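Local coordinates for protein UL16 (Human herpesvirus 5 strain ad169, PDB 2WY3) that helps the virus evade natural killer cells by blocking the host KLRK1 receptor from its ligands ULBP1 and ULBP2 and holding KLRK1 ligands inside the cell, at residues Gln56-Glu59 and Ser60-Asp63. Residues are numbered along the deposited sequence; the frame is centred on the assembly and turned at random.
With NAG (2-acetamido-2-deoxy-beta-D-glucopyranose), chain J.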
loop_
_atom_site.group_PDB
_atom_site.type_symbol
_atom_site.label_atom_id
_atom_site.label_comp_id
_atom_site.label_asym_id
_atom_site.label_seq_id
_atom_site.Cartn_x
_atom_site.Cartn_y
_atom_site.Cartn_z
ATOM N N GLN B 56 -6.822 -16.721 -16.851
ATOM C CA GLN B 56 -6.243 -16.553 -18.185
ATOM C C GLN B 56 -6.661 -17.676 -19.120
ATOM O O GLN B 56 -6.849 -17.459 -20.316
ATOM C CB GLN B 56 -4.710 -16.514 -18.136
ATOM C CG GLN B 56 -4.066 -16.227 -19.503
ATOM C CD GLN B 56 -2.545 -16.154 -19.441
ATOM O OE1 GLN B 56 -1.959 -16.267 -18.376
ATOM N NE2 GLN B 56 -1.906 -15.950 -20.591
ATOM N N HIS B 57 -6.802 -18.878 -18.566
ATOM C CA HIS B 57 -6.935 -20.084 -19.393
ATOM C C HIS B 57 -8.369 -20.505 -19.660
ATOM O O HIS B 57 -8.618 -21.457 -20.407
ATOM C CB HIS B 57 -6.155 -21.238 -18.761
ATOM C CG HIS B 57 -4.695 -20.954 -18.621
ATOM N ND1 HIS B 57 -3.870 -20.771 -19.710
ATOM C CD2 HIS B 57 -3.912 -20.814 -17.526
ATOM C CE1 HIS B 57 -2.638 -20.532 -19.290
ATOM N NE2 HIS B 57 -2.638 -20.547 -17.969
ATOM N N ASN B 58 -9.318 -19.796 -19.066
ATOM C CA ASN B 58 -10.720 -20.021 -19.400
ATOM C C ASN B 58 -11.539 -18.812 -19.006
ATOM O O ASN B 58 -11.808 -18.586 -17.831
ATOM C CB ASN B 58 -11.251 -21.295 -18.739
ATOM C CG ASN B 58 -12.611 -21.689 -19.260
ATOM O OD1 ASN B 58 -13.370 -20.846 -19.751
ATOM N ND2 ASN B 58 -12.919 -22.977 -19.177
ATOM N N GLU B 59 -11.919 -18.035 -20.011
ATOM C CA GLU B 59 -12.589 -16.749 -19.807
ATOM C C GLU B 59 -13.931 -16.912 -19.094
ATOM O O GLU B 59 -14.480 -15.951 -18.559
ATOM C CB GLU B 59 -12.778 -16.041 -21.153
ATOM C CG GLU B 59 -13.614 -16.838 -22.154
ATOM C CD GLU B 59 -13.369 -16.425 -23.601
ATOM O OE1 GLU B 59 -13.272 -15.209 -23.873
ATOM O OE2 GLU B 59 -13.279 -17.324 -24.469
ATOM N N SER B 60 -14.456 -18.132 -19.082
ATOM C CA SER B 60 -15.720 -18.413 -18.403
ATOM C C SER B 60 -15.554 -18.664 -16.908
ATOM O O SER B 60 -16.535 -18.718 -16.171
ATOM C CB SER B 60 -16.419 -19.620 -19.048
ATOM O OG SER B 60 -16.702 -19.348 -20.404
ATOM N N VAL B 61 -14.316 -18.836 -16.462
ATOM C CA VAL B 61 -14.053 -19.134 -15.055
ATOM C C VAL B 61 -13.713 -17.844 -14.309
ATOM O O VAL B 61 -12.633 -17.283 -14.483
ATOM C CB VAL B 61 -12.912 -20.156 -14.918
ATOM C CG1 VAL B 61 -12.536 -20.401 -13.443
ATOM C CG2 VAL B 61 -13.302 -21.457 -15.628
ATOM N N VAL B 62 -14.646 -17.379 -13.483
ATOM C CA VAL B 62 -14.522 -16.054 -12.860
ATOM C C VAL B 62 -14.806 -16.132 -11.374
ATOM O O VAL B 62 -15.831 -16.679 -10.960
ATOM C CB VAL B 62 -15.502 -15.041 -13.504
ATOM C CG1 VAL B 62 -15.299 -13.641 -12.918
ATOM C CG2 VAL B 62 -15.309 -14.999 -15.010
ATOM N N ASP B 63 -13.897 -15.589 -10.571
ATOM C CA ASP B 63 -14.054 -15.541 -9.129
ATOM C C ASP B 63 -14.318 -14.093 -8.715
ATOM O O ASP B 63 -14.193 -13.175 -9.520
ATOM C CB ASP B 63 -12.795 -16.066 -8.439
ATOM C CG ASP B 63 -13.085 -16.648 -7.051
ATOM O OD1 ASP B 63 -14.241 -16.551 -6.583
ATOM O OD2 ASP B 63 -12.158 -17.218 -6.440
HETATM C C1 NAG J . -14.291 -23.200 -19.560
HETATM C C2 NAG J . -14.308 -24.652 -20.041
HETATM C C3 NAG J . -15.736 -25.087 -20.347
HETATM C C4 NAG J . -16.647 -24.785 -19.166
HETATM C C5 NAG J . -16.513 -23.321 -18.766
HETATM C C6 NAG J . -17.399 -22.971 -17.573
HETATM C C7 NAG J . -12.245 -25.290 -21.184
HETATM C C8 NAG J . -11.593 -25.522 -22.514
HETATM N N2 NAG J . -13.490 -24.816 -21.228
HETATM O O3 NAG J . -15.767 -26.464 -20.644
HETATM O O4 NAG J . -17.982 -25.031 -19.535
HETATM O O5 NAG J . -15.164 -23.023 -18.464
HETATM O O6 NAG J . -16.951 -23.661 -16.428
HETATM O O7 NAG J . -11.628 -25.524 -20.132
HETATM O O HOH W 1 -14.985 -20.677 -22.171
#
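Asn58 CG stands opposite the backbone N of its own residue (chi1 -170°), next to the carbonyl carbon, which brings OD1 to Ser60 N, while chi1 of Ser60, -61°, sets OG beside that residue's own backbone N, on the side where Asn58 OD1 arrives. Ser60 N donates to Asn58 OD1 over 3.0 Å, tilted out of the amide plane; an asparagine side chain accepting from the backbone N of the second residue after it closes an Asx turn. One water clamps the same two residues, giving a hydrogen to Asn58 OD1 at 2.9 Å and pairing with Ser60 OG at 2.8 Å. Two bonds thus grip OD1 and fix the rotation of the amide, whose ND2 is covalently bonded to C1 of the N-acetylglucosamine. Asn58, Glu59 and Ser60 form the Asn-X-Ser sequon of this N-linked site. The backbone makes a second closure: Val61 N reaches Asn58 O at 2.9 Å and 163°, the bond of a type I beta turn from Asn58 to Val61. Val61 CG2 lies 3.7 Å from Asn58 CB and, with Ser60 CB, approaches the ring oxygen O5 of the sugar; Asn58 is buried, probably by these contacts and the attached sugar, although the turn lies at the surface. Val62 CG2 brushes Glu59 O at 3.8 Å. This is a glycosylated hairpin loop of the predicted extracellular part of UL16, between antiparallel strands 49-55 and 62-68: Val61 pairs with Trp55 through the backbone and Asp63 with Phe53, leading the chain back into the six-stranded sheet, where strand 62-68 lies between 49-55 and 71-74.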